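Local structure of probable TonB-dependent receptor (Pseudomonas aeruginosa, 4K3F) at residues N19-L24 and A216-S221; P43-S48 and D64-A69; Y174-K179 and K233-P238. The protein probably binds methionine in the periplasm for uptake, and here holds a selenomethionine in the cleft between its two lobes. One frame throughout, in Å; residues are numbered along the deposited sequence.

Contact 1: residues N19-L24 and A216-S221; sequences NVVKPL and AKALHS
With chi1 at -67°, Val21 sets CG1 opposite its own carbonyl carbon, and this methyl is the point that reaches the turn formed by Ala218 to Ser221. Leu219 has nearly the same first torsion, -70°, and although its CB does not point at helix 11-26, the branch swings round so that CD2 meets Val21 CG1 at 4.0 Å. The two side chains cross at about a right angle, methyl against methyl. Val21 CG1 also lies 4.3 Å from Ala218 CB and borders the Ala218 carbonyl oxygen, so one branch touches two neighbouring residues. A compact valine suits this place, and the single methyl of Ala218 lets the two backbones approach to 6.5 Å between the CA atoms of Val21 and Ala218. One turn further along helix 11-26, Leu24 extends CD1 to 4.2 Å from Ser221 OG, a contact at the margin of the patch where Leu24 itself is exposed.

Ser221 suits the end of the turn because its hydroxyl works in two directions. OG donates to Ala218 O at 2.7 Å, within the plane of that carbonyl and at a C=O...O angle of 150°, while it also caps Ile224 N at the start of helix 222-232. Ala218 O takes a second bond from Ser221 N at 3.0 Å, the closing bond of the type I turn. Behind the contact, Leu219 rests on Val80 of strand 75-82, and Val21 on Ile224 and on Leu32 of strand 30-36.

No hydrogen bond joins the two segments. The polar bonds shape the turn from within, and what holds the turn against the helix is therefore van der Waals packing of aliphatic groups, with the carbonyl of buried Ala218 beside them already taking two donors.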
ATOM      1  N   ASN A  19      10.317 -13.472   2.162  1.00 14.96           N
ATOM      2  CA  ASN A  19      11.154 -14.410   2.927  1.00 16.24           C
ATOM      3  C   ASN A  19      10.544 -15.847   2.949  1.00 16.78           C
ATOM      4  O   ASN A  19      11.261 -16.838   2.907  1.00 16.42           O
ATOM      5  CB  ASN A  19      11.326 -13.944   4.376  1.00 17.27           C
ATOM      6  CG  ASN A  19      12.254 -12.744   4.521  1.00 23.26           C
ATOM      7  OD1 ASN A  19      13.225 -12.620   3.821  1.00 28.56           O
ATOM      8  ND2 ASN A  19      11.965 -11.902   5.509  1.00 33.84           N
ATOM      9  N   VAL A  20       9.217 -15.907   2.975  1.00 15.57           N
ATOM     10  CA  VAL A  20       8.502 -17.197   3.012  1.00 17.85           C
ATOM     11  C   VAL A  20       8.506 -17.851   1.631  1.00 15.98           C
ATOM     12  O   VAL A  20       8.514 -19.066   1.557  1.00 17.76           O
ATOM     13  CB  VAL A  20       7.089 -16.969   3.591  1.00 19.90           C
ATOM     14  CG1 VAL A  20       6.198 -18.182   3.489  1.00 19.94           C
ATOM     15  CG2 VAL A  20       7.240 -16.524   5.047  1.00 19.23           C
ATOM     16  N   VAL A  21       8.523 -17.046   0.548  1.00 15.99           N
ATOM     17  CA  VAL A  21       8.532 -17.644  -0.813  1.00 15.94           C
ATOM     18  C   VAL A  21       9.937 -18.051  -1.190  1.00 17.18           C
ATOM     19  O   VAL A  21      10.103 -18.906  -2.061  1.00 18.64           O
ATOM     20  CB  VAL A  21       7.950 -16.806  -1.999  1.00 24.12           C
ATOM     21  CG1 VAL A  21       6.475 -16.599  -1.876  1.00 34.95           C
ATOM     22  CG2 VAL A  21       8.663 -15.505  -2.215  1.00 25.28           C
ATOM     23  N   LYS A  22      10.940 -17.452  -0.557  1.00 17.33           N
ATOM     24  CA  LYS A  22      12.323 -17.626  -1.034  1.00 17.88           C
ATOM     25  C   LYS A  22      12.761 -19.088  -1.117  1.00 18.61           C
ATOM     26  O   LYS A  22      13.312 -19.503  -2.103  1.00 19.12           O
ATOM     27  CB  LYS A  22      13.310 -16.777  -0.193  1.00 19.50           C
ATOM     28  CG  LYS A  22      14.770 -17.034  -0.497  1.00 20.90           C
ATOM     29  CD  LYS A  22      15.663 -15.892   0.004  1.00 21.53           C
ATOM     30  CE  LYS A  22      17.121 -16.252  -0.290  1.00 21.45           C
ATOM     31  NZ  LYS A  22      18.039 -15.109  -0.059  1.00 20.72           N
ATOM     32  N   PRO A  23      12.473 -19.911  -0.097  1.00 18.80           N
ATOM     33  CA  PRO A  23      12.851 -21.338  -0.248  1.00 19.26           C
ATOM     34  C   PRO A  23      12.160 -22.082  -1.376  1.00 20.62           C
ATOM     35  O   PRO A  23      12.790 -22.940  -1.988  1.00 21.71           O
ATOM     36  CB  PRO A  23      12.472 -21.940   1.091  1.00 21.55           C
ATOM     37  CG  PRO A  23      12.582 -20.789   2.044  1.00 24.08           C
ATOM     38  CD  PRO A  23      12.074 -19.597   1.297  1.00 20.51           C
ATOM     39  N   LEU A  24      10.892 -21.772  -1.629  1.00 23.14           N
ATOM     40  CA  LEU A  24      10.156 -22.365  -2.746  1.00 24.03           C
ATOM     41  C   LEU A  24      10.846 -22.064  -4.072  1.00 24.29           C
ATOM     42  O   LEU A  24      10.974 -22.946  -4.935  1.00 23.92           O
ATOM     43  CB  LEU A  24       8.700 -21.854  -2.818  1.00 26.42           C
ATOM     44  CG  LEU A  24       7.753 -22.276  -1.702  1.00 27.04           C
ATOM     45  CD1 LEU A  24       6.387 -21.634  -1.907  1.00 26.32           C
ATOM     46  CD2 LEU A  24       7.686 -23.807  -1.630  1.00 29.02           C
ATOM     47  N   ALA A 216       6.318 -14.781  -9.642  1.00 13.27           N
ATOM     48  CA  ALA A 216       4.901 -14.453  -9.784  1.00 13.53           C
ATOM     49  C   ALA A 216       3.993 -15.657  -9.411  1.00 16.06           C
ATOM     50  O   ALA A 216       3.001 -15.512  -8.688  1.00 15.97           O
ATOM     51  CB  ALA A 216       4.601 -13.932 -11.204  1.00 15.10           C
ATOM     52  N   LYS A 217       4.330 -16.856  -9.911  1.00 15.45           N
ATOM     53  CA  LYS A 217       3.549 -18.042  -9.642  1.00 16.94           C
ATOM     54  C   LYS A 217       3.610 -18.395  -8.163  1.00 17.10           C
ATOM     55  O   LYS A 217       2.594 -18.736  -7.588  1.00 18.13           O
ATOM     56  CB  LYS A 217       4.032 -19.222 -10.496  1.00 21.83           C
ATOM     57  CG  LYS A 217       3.252 -20.511 -10.273  1.00 29.88           C
ATOM     58  CD  LYS A 217       3.400 -21.459 -11.465  1.00 42.73           C
ATOM     59  CE  LYS A 217       3.138 -22.913 -11.095  1.00 53.27           C
ATOM     60  NZ  LYS A 217       3.775 -23.828 -12.085  1.00 57.66           N
ATOM     61  N   ALA A 218       4.785 -18.316  -7.554  1.00 16.65           N
ATOM     62  CA  ALA A 218       4.941 -18.616  -6.112  1.00 17.84           C
ATOM     63  C   ALA A 218       4.113 -17.678  -5.267  1.00 19.21           C
ATOM     64  O   ALA A 218       3.564 -18.063  -4.232  1.00 19.21           O
ATOM     65  CB  ALA A 218       6.404 -18.538  -5.691  1.00 20.31           C
ATOM     66  N   LEU A 219       3.974 -16.431  -5.722  1.00 15.86           N
ATOM     67  CA  LEU A 219       3.204 -15.426  -4.980  1.00 14.92           C
ATOM     68  C   LEU A 219       1.708 -15.643  -5.089  1.00 18.23           C
ATOM     69  O   LEU A 219       0.965 -14.940  -4.421  1.00 18.78           O
ATOM     70  CB  LEU A 219       3.554 -14.007  -5.445  1.00 14.18           C
ATOM     71  CG  LEU A 219       4.966 -13.552  -5.048  1.00 15.55           C
ATOM     72  CD1 LEU A 219       5.369 -12.301  -5.786  1.00 14.80           C
ATOM     73  CD2 LEU A 219       5.037 -13.289  -3.576  1.00 16.96           C
ATOM     74  N   HIS A 220       1.269 -16.569  -5.958  1.00 18.50           N
ATOM     75  CA  HIS A 220      -0.146 -17.008  -6.014  1.00 17.27           C
ATOM     76  C   HIS A 220      -0.325 -18.402  -5.415  1.00 18.71           C
ATOM     77  O   HIS A 220      -1.391 -19.002  -5.568  1.00 20.78           O
ATOM     78  CB  HIS A 220      -0.701 -16.975  -7.439  1.00 18.59           C
ATOM     79  CG  HIS A 220      -1.058 -15.609  -7.931  1.00 21.33           C
ATOM     80  ND1 HIS A 220      -1.835 -15.413  -9.054  1.00 22.83           N
ATOM     81  CD2 HIS A 220      -0.795 -14.371  -7.435  1.00 20.67           C
ATOM     82  CE1 HIS A 220      -2.010 -14.113  -9.252  1.00 27.28           C
ATOM     83  NE2 HIS A 220      -1.378 -13.459  -8.291  1.00 22.32           N
ATOM     84  N   SER A 221       0.693 -18.906  -4.707  1.00 20.09           N
ATOM     85  CA  SER A 221       0.664 -20.278  -4.220  1.00 19.79           C
ATOM     86  C   SER A 221      -0.286 -20.389  -3.030  1.00 19.27           C
ATOM     87  O   SER A 221      -0.543 -19.418  -2.301  1.00 18.16           O
ATOM     88  CB  SER A 221       2.034 -20.782  -3.825  1.00 19.23           C
ATOM     89  OG  SER A 221       2.513 -20.092  -2.706  1.00 18.59           O
TER

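Contact 2: residues P43-S48 and D64-A69; sequences PNVQVS and DEFNKA
Phe66 is the residue of 64-69 that carries the contact, reaching from helix 60-70 to Asn44 on helix 42-48. Its CG stands anti to the backbone N (chi1 -164°), which extends the ring across the gap. Asn44 approaches from the opposite direction and lies over one ring face: CB is 3.9 Å from the ring centroid, 27° off the normal, a CH-pi contact, while ND2 sits above the same face, 3.4 Å from Phe66 CG. The amide plane is turned 63° from the ring, so this is not a flat stack. Val45 CG2 meets the ring at its edge, 4.4 Å from Phe66 CZ. A broad apolar ring can thus serve both neighbours at once. Next in sequence, Asn67 turns its amide to Thr72 and Leu74 O, tying the helix to the loop that follows it, and beyond the segment Lys70 adds a cation-pi contact to the Phe66 ring.

Asn44 is buried, and its OD1 accepts from Asn55 ND2 and Gln58 NE2. Since Gln58 lines the selenomethionine pocket, Asn44 is a second-shell residue. Helix 42-48 is the crossover of the beta-alpha-beta unit joining parallel strands 30-36 and 54-59, as expected in a type 2 periplasmic binding protein fold.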
ATOM      1  N   PRO A  43      12.353   2.210  -4.004  1.00 14.36           N
ATOM      2  CA  PRO A  43      12.184   0.893  -4.666  1.00 13.70           C
ATOM      3  C   PRO A  43      11.964   1.006  -6.184  1.00 14.12           C
ATOM      4  O   PRO A  43      12.445   0.131  -6.940  1.00 15.45           O
ATOM      5  CB  PRO A  43      11.004   0.235  -3.896  1.00 13.55           C
ATOM      6  CG  PRO A  43      11.049   0.921  -2.564  1.00 14.20           C
ATOM      7  CD  PRO A  43      11.440   2.353  -2.851  1.00 14.35           C
ATOM      8  N   ASN A  44      11.269   2.062  -6.641  1.00 13.17           N
ATOM      9  CA  ASN A  44      11.032   2.240  -8.042  1.00 13.19           C
ATOM     10  C   ASN A  44      12.269   2.775  -8.733  1.00 13.10           C
ATOM     11  O   ASN A  44      12.645   2.333  -9.810  1.00 15.14           O
ATOM     12  CB  ASN A  44       9.860   3.170  -8.251  1.00 14.69           C
ATOM     13  CG  ASN A  44       8.547   2.460  -8.228  1.00 12.88           C
ATOM     14  OD1 ASN A  44       8.484   1.255  -8.393  1.00 11.46           O
ATOM     15  ND2 ASN A  44       7.458   3.220  -8.043  1.00 12.24           N
ATOM     16  N   VAL A  45      12.903   3.755  -8.100  1.00 14.50           N
ATOM     17  CA  VAL A  45      14.140   4.350  -8.638  1.00 14.76           C
ATOM     18  C   VAL A  45      15.209   3.259  -8.826  1.00 15.24           C
ATOM     19  O   VAL A  45      15.888   3.231  -9.842  1.00 16.76           O
ATOM     20  CB  VAL A  45      14.690   5.447  -7.686  1.00 16.21           C
ATOM     21  CG1 VAL A  45      16.061   5.913  -8.164  1.00 18.57           C
ATOM     22  CG2 VAL A  45      13.716   6.585  -7.569  1.00 18.86           C
ATOM     23  N   GLN A  46      15.333   2.338  -7.865  1.00 14.34           N
ATOM     24  CA  GLN A  46      16.355   1.286  -7.938  1.00 15.56           C
ATOM     25  C   GLN A  46      16.118   0.366  -9.119  1.00 14.29           C
ATOM     26  O   GLN A  46      17.046  -0.077  -9.800  1.00 14.74           O
ATOM     27  CB  GLN A  46      16.359   0.451  -6.664  1.00 16.50           C
ATOM     28  CG  GLN A  46      16.937   1.204  -5.478  1.00 20.22           C
ATOM     29  CD  GLN A  46      18.441   1.091  -5.351  1.00 25.34           C
ATOM     30  OE1 GLN A  46      19.036   0.099  -5.723  1.00 24.68           O
ATOM     31  NE2 GLN A  46      19.036   2.077  -4.776  1.00 28.32           N
ATOM     32  N   VAL A  47      14.851   0.083  -9.401  1.00 13.29           N
ATOM     33  CA  VAL A  47      14.538  -0.793 -10.544  1.00 12.30           C
ATOM     34  C   VAL A  47      14.774  -0.082 -11.883  1.00 14.20           C
ATOM     35  O   VAL A  47      15.395  -0.634 -12.801  1.00 15.59           O
ATOM     36  CB  VAL A  47      13.114  -1.414 -10.421  1.00 12.34           C
ATOM     37  CG1 VAL A  47      12.796  -2.302 -11.633  1.00 14.88           C
ATOM     38  CG2 VAL A  47      13.034  -2.293  -9.189  1.00 14.16           C
ATOM     39  N   SER A  48      14.294   1.140 -11.951  1.00 15.03           N
ATOM     40  CA  SER A  48      14.417   1.958 -13.163  1.00 14.24           C
ATOM     41  C   SER A  48      15.858   2.266 -13.481  1.00 16.57           C
ATOM     42  O   SER A  48      16.208   2.297 -14.650  1.00 20.30           O
ATOM     43  CB  SER A  48      13.643   3.244 -13.014  1.00 19.01           C
ATOM     44  OG  SER A  48      12.268   2.941 -13.095  1.00 23.89           O
ATOM     45  N   ASP A  64       1.255   3.791 -11.810  1.00 12.02           N
ATOM     46  CA  ASP A  64       0.929   4.541 -13.032  1.00 13.42           C
ATOM     47  C   ASP A  64       1.283   6.041 -12.871  1.00 10.88           C
ATOM     48  O   ASP A  64       1.868   6.704 -13.788  1.00 12.27           O
ATOM     49  CB  ASP A  64      -0.562   4.403 -13.371  1.00 13.55           C
ATOM     50  CG  ASP A  64      -0.966   2.990 -13.784  1.00 15.43           C
ATOM     51  OD1 ASP A  64      -0.107   2.171 -14.117  1.00 17.02           O
ATOM     52  OD2 ASP A  64      -2.211   2.713 -13.789  1.00 14.08           O
ATOM     53  N   GLU A  65       0.915   6.602 -11.710  1.00 13.73           N
ATOM     54  CA  GLU A  65       1.237   7.975 -11.389  1.00 12.83           C
ATOM     55  C   GLU A  65       2.733   8.189 -11.254  1.00 14.63           C
ATOM     56  O   GLU A  65       3.268   9.208 -11.718  1.00 15.34           O
ATOM     57  CB  GLU A  65       0.516   8.377 -10.103  1.00 16.02           C
ATOM     58  CG  GLU A  65       0.813   9.781  -9.614  1.00 18.50           C
ATOM     59  CD  GLU A  65       0.518  10.893 -10.608  1.00 20.98           C
ATOM     60  OE1 GLU A  65      -0.322  10.725 -11.527  1.00 18.70           O
ATOM     61  OE2 GLU A  65       1.090  11.982 -10.407  1.00 22.52           O
ATOM     62  N   PHE A  66       3.434   7.193 -10.656  1.00 11.41           N
ATOM     63  CA  PHE A  66       4.887   7.291 -10.530  1.00 13.42           C
ATOM     64  C   PHE A  66       5.549   7.317 -11.918  1.00 15.95           C
ATOM     65  O   PHE A  66       6.392   8.169 -12.207  1.00 14.28           O
ATOM     66  CB  PHE A  66       5.402   6.178  -9.603  1.00 14.83           C
ATOM     67  CG  PHE A  66       6.810   6.418  -9.109  1.00 19.21           C
ATOM     68  CD1 PHE A  66       7.890   6.170  -9.925  1.00 18.04           C
ATOM     69  CD2 PHE A  66       7.021   6.874  -7.827  1.00 21.52           C
ATOM     70  CE1 PHE A  66       9.172   6.408  -9.469  1.00 18.50           C
ATOM     71  CE2 PHE A  66       8.299   7.075  -7.354  1.00 24.05           C
ATOM     72  CZ  PHE A  66       9.366   6.863  -8.193  1.00 22.78           C
ATOM     73  N   ASN A  67       5.177   6.408 -12.816  1.00 14.03           N
ATOM     74  CA  ASN A  67       5.725   6.448 -14.162  1.00 14.75           C
ATOM     75  C   ASN A  67       5.428   7.742 -14.897  1.00 15.41           C
ATOM     76  O   ASN A  67       6.276   8.266 -15.639  1.00 16.38           O
ATOM     77  CB  ASN A  67       5.146   5.303 -14.979  1.00 14.59           C
ATOM     78  CG  ASN A  67       5.799   3.944 -14.677  1.00 15.62           C
ATOM     79  OD1 ASN A  67       6.995   3.814 -14.400  1.00 15.34           O
ATOM     80  ND2 ASN A  67       5.017   2.918 -14.835  1.00 14.16           N
ATOM     81  N   LYS A  68       4.217   8.256 -14.716  1.00 13.19           N
ATOM     82  CA  LYS A  68       3.862   9.545 -15.302  1.00 14.86           C
ATOM     83  C   LYS A  68       4.779  10.657 -14.756  1.00 16.74           C
ATOM     84  O   LYS A  68       5.382  11.403 -15.535  1.00 17.07           O
ATOM     85  CB  LYS A  68       2.409   9.873 -15.028  1.00 15.49           C
ATOM     86  CG  LYS A  68       1.967  11.223 -15.564  1.00 18.02           C
ATOM     87  CD  LYS A  68       0.515  11.505 -15.187  1.00 19.73           C
ATOM     88  CE  LYS A  68       0.046  12.827 -15.778  1.00 22.72           C
ATOM     89  NZ  LYS A  68       0.775  13.975 -15.188  1.00 24.39           N
ATOM     90  N   ALA A  69       4.894  10.747 -13.430  1.00 17.00           N
ATOM     91  CA  ALA A  69       5.664  11.815 -12.810  1.00 15.38           C
ATOM     92  C   ALA A  69       7.148  11.748 -13.141  1.00 18.59           C
ATOM     93  O   ALA A  69       7.789  12.764 -13.357  1.00 20.47           O
ATOM     94  CB  ALA A  69       5.472  11.820 -11.330  1.00 20.87           C
TER

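Contact 3: residues Y174-K179 and K233-P238; sequences YALEAK and KGAVVP
Leu176 lays its forked end over Ala235 and Val236, giving one methyl to each. CD1 meets Val236 CG2 at 4.0 Å, and CD2 lies 4.2 Å from Ala235 CB. With chi1 at -70° and chi2 at 174°, the leucine is stretched away from helix 172-177, which lets its two methyls span the gap although the nearest CA atoms, those of Leu176 and Ala235, are 8.5 Å apart. Val236 approaches at a slant, and its CG2, set opposite the carbonyl carbon, is the branch that touches; Ala235 offers only its CB. Long, branched leucine suits the side that must reach, whereas the smaller alanine and valine suit the receiving side, where both are buried. No hydrogen bond crosses, so the contact is purely aliphatic.

After helix 222-232, the chain turns at Lys233 and Gly234, both with positive phi. The backbone angles of Gly234 (phi 94°) bring the preceding carbonyl oxygen close to where a side chain would start, so glycine fits.

The contact bridges the two lobes: helix 172-177 follows strand 167-170 of the five-stranded sheet, whereas residues 233-238 end in strand 237-238 at the edge of the six-stranded one. This is consistent with a lobe arrangement closed on ligand, and the Val236 side chain is about 8 Å from the selenomethionine. Helix 11-26 borders both partners, with Val12 against Leu176 and Pro13 against Val236, while Ile228 of helix 222-232 packs on Val236 and Val237 bonds through its backbone to Ile82 of strand 75-82.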
ATOM      1  N   TYR A 174       2.603   0.658   6.815  1.00 14.24           N
ATOM      2  CA  TYR A 174       3.124   1.512   7.843  1.00 15.78           C
ATOM      3  C   TYR A 174       2.376   1.338   9.180  1.00 16.26           C
ATOM      4  O   TYR A 174       2.999   1.343  10.227  1.00 17.37           O
ATOM      5  CB  TYR A 174       3.134   2.977   7.420  1.00 17.17           C
ATOM      6  CG  TYR A 174       4.131   3.279   6.324  1.00 14.68           C
ATOM      7  CD1 TYR A 174       5.464   2.892   6.438  1.00 17.27           C
ATOM      8  CD2 TYR A 174       3.747   3.937   5.185  1.00 15.50           C
ATOM      9  CE1 TYR A 174       6.389   3.146   5.457  1.00 16.19           C
ATOM     10  CE2 TYR A 174       4.652   4.232   4.185  1.00 15.32           C
ATOM     11  CZ  TYR A 174       5.967   3.807   4.279  1.00 13.55           C
ATOM     12  OH  TYR A 174       6.865   4.126   3.291  1.00 18.08           O
ATOM     13  N   ALA A 175       1.061   1.166   9.134  1.00 16.25           N
ATOM     14  CA  ALA A 175       0.299   0.903  10.341  1.00 16.85           C
ATOM     15  C   ALA A 175       0.774  -0.358  11.099  1.00 16.89           C
ATOM     16  O   ALA A 175       0.938  -0.322  12.307  1.00 18.68           O
ATOM     17  CB  ALA A 175      -1.163   0.805  10.005  1.00 17.18           C
ATOM     18  N   LEU A 176       0.996  -1.448  10.363  1.00 17.96           N
ATOM     19  CA  LEU A 176       1.432  -2.716  10.929  1.00 17.20           C
ATOM     20  C   LEU A 176       2.828  -2.550  11.509  1.00 21.03           C
ATOM     21  O   LEU A 176       3.106  -3.080  12.546  1.00 19.72           O
ATOM     22  CB  LEU A 176       1.422  -3.801   9.864  1.00 17.38           C
ATOM     23  CG  LEU A 176       0.060  -4.284   9.360  1.00 20.01           C
ATOM     24  CD1 LEU A 176       0.220  -5.257   8.203  1.00 19.24           C
ATOM     25  CD2 LEU A 176      -0.733  -4.910  10.492  1.00 22.90           C
ATOM     26  N   GLU A 177       3.733  -1.806  10.867  1.00 18.22           N
ATOM     27  CA  GLU A 177       5.063  -1.590  11.506  1.00 23.15           C
ATOM     28  C   GLU A 177       4.975  -0.806  12.802  1.00 23.11           C
ATOM     29  O   GLU A 177       5.803  -0.962  13.705  1.00 25.05           O
ATOM     30  CB  GLU A 177       6.033  -0.876  10.572  1.00 21.27           C
ATOM     31  CG  GLU A 177       6.485  -1.696   9.402  1.00 24.64           C
ATOM     32  CD  GLU A 177       7.642  -1.011   8.715  1.00 32.33           C
ATOM     33  OE1 GLU A 177       8.769  -1.105   9.246  1.00 40.19           O
ATOM     34  OE2 GLU A 177       7.421  -0.327   7.693  1.00 23.93           O
ATOM     35  N   ALA A 178       3.976   0.057  12.884  1.00 21.67           N
ATOM     36  CA  ALA A 178       3.716   0.853  14.073  1.00 19.59           C
ATOM     37  C   ALA A 178       2.911   0.098  15.162  1.00 21.06           C
ATOM     38  O   ALA A 178       2.535   0.705  16.156  1.00 21.98           O
ATOM     39  CB  ALA A 178       2.975   2.131  13.678  1.00 20.84           C
ATOM     40  N   LYS A 179       2.613  -1.186  14.926  1.00 21.18           N
ATOM     41  CA  LYS A 179       1.798  -2.035  15.822  1.00 25.76           C
ATOM     42  C   LYS A 179       0.355  -1.584  15.936  1.00 25.66           C
ATOM     43  O   LYS A 179      -0.294  -1.880  16.924  1.00 30.18           O
ATOM     44  CB  LYS A 179       2.430  -2.153  17.227  1.00 31.43           C
ATOM     45  CG  LYS A 179       3.891  -2.573  17.223  1.00 39.84           C
ATOM     46  CD  LYS A 179       4.110  -3.799  16.347  1.00 50.24           C
ATOM     47  CE  LYS A 179       5.462  -4.441  16.595  1.00 74.71           C
ATOM     48  NZ  LYS A 179       5.511  -5.130  17.919  1.00 87.17           N
ATOM     49  N   LYS A 233      -4.069 -11.938   9.768  1.00 22.28           N
ATOM     50  CA  LYS A 233      -5.399 -12.073  10.414  1.00 25.99           C
ATOM     51  C   LYS A 233      -6.413 -11.039   9.860  1.00 24.27           C
ATOM     52  O   LYS A 233      -7.146 -10.355  10.603  1.00 24.29           O
ATOM     53  CB  LYS A 233      -5.266 -11.968  11.911  1.00 26.55           C
ATOM     54  CG  LYS A 233      -4.519 -13.141  12.526  1.00 33.71           C
ATOM     55  CD  LYS A 233      -4.189 -12.825  13.964  1.00 44.94           C
ATOM     56  CE  LYS A 233      -3.600 -14.040  14.652  1.00 64.13           C
ATOM     57  NZ  LYS A 233      -3.446 -13.821  16.118  1.00 78.16           N
ATOM     58  N   GLY A 234      -6.432 -10.944   8.534  1.00 22.70           N
ATOM     59  CA  GLY A 234      -7.409 -10.120   7.838  1.00 22.76           C
ATOM     60  C   GLY A 234      -6.926  -8.708   7.524  1.00 21.00           C
ATOM     61  O   GLY A 234      -7.564  -8.001   6.747  1.00 23.65           O
ATOM     62  N   ALA A 235      -5.804  -8.271   8.102  1.00 19.29           N
ATOM     63  CA  ALA A 235      -5.275  -6.932   7.771  1.00 19.62           C
ATOM     64  C   ALA A 235      -4.686  -6.862   6.369  1.00 19.18           C
ATOM     65  O   ALA A 235      -4.591  -5.753   5.749  1.00 17.90           O
ATOM     66  CB  ALA A 235      -4.225  -6.542   8.789  1.00 21.58           C
ATOM     67  N   VAL A 236      -4.263  -8.029   5.872  1.00 17.74           N
ATOM     68  CA  VAL A 236      -3.697  -8.202   4.541  1.00 17.05           C
ATOM     69  C   VAL A 236      -4.490  -9.337   3.912  1.00 17.20           C
ATOM     70  O   VAL A 236      -4.617 -10.415   4.516  1.00 19.44           O
ATOM     71  CB  VAL A 236      -2.193  -8.512   4.590  1.00 17.42           C
ATOM     72  CG1 VAL A 236      -1.615  -8.681   3.196  1.00 17.85           C
ATOM     73  CG2 VAL A 236      -1.479  -7.413   5.357  1.00 18.44           C
ATOM     74  N   VAL A 237      -5.124  -9.040   2.782  1.00 18.42           N
ATOM     75  CA  VAL A 237      -6.040  -9.954   2.135  1.00 16.98           C
ATOM     76  C   VAL A 237      -5.415 -10.484   0.849  1.00 16.54           C
ATOM     77  O   VAL A 237      -5.020  -9.686  -0.029  1.00 16.64           O
ATOM     78  CB  VAL A 237      -7.346  -9.216   1.813  1.00 20.02           C
ATOM     79  CG1 VAL A 237      -8.327 -10.128   1.090  1.00 23.92           C
ATOM     80  CG2 VAL A 237      -7.968  -8.632   3.070  1.00 24.70           C
ATOM     81  N   PRO A 238      -5.288 -11.812   0.691  1.00 17.23           N
ATOM     82  CA  PRO A 238      -4.820 -12.321  -0.566  1.00 18.53           C
ATOM     83  C   PRO A 238      -5.707 -11.891  -1.755  1.00 18.20           C
ATOM     84  O   PRO A 238      -6.947 -11.857  -1.639  1.00 18.20           O
ATOM     85  CB  PRO A 238      -4.892 -13.832  -0.392  1.00 19.64           C
ATOM     86  CG  PRO A 238      -4.987 -14.086   1.076  1.00 21.02           C
ATOM     87  CD  PRO A 238      -5.629 -12.880   1.663  1.00 20.34           C
TER

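All three contacts are largely buried, but contact 1 lies farthest out, about 19 Å from the chain's centre to its own, and has an exposed leucine at its margin; contact 3 is about 10 Å from that centre. Helix 11-26 supplies one side of contact 1 and borders contact 3, and helix 222-232 packs beside both; these two contacts are aliphatic. Contact 2 uses different helices, on the opposite side of the centre from contact 3, and relies on an aromatic face and a buried amide. Contacts 1 and 2 each pack elements within one lobe, whereas contact 3 joins the two. Contact 2 reaches the pocket through polar second-shell bonding; contact 3 lies near the ligand without being part of the pocket.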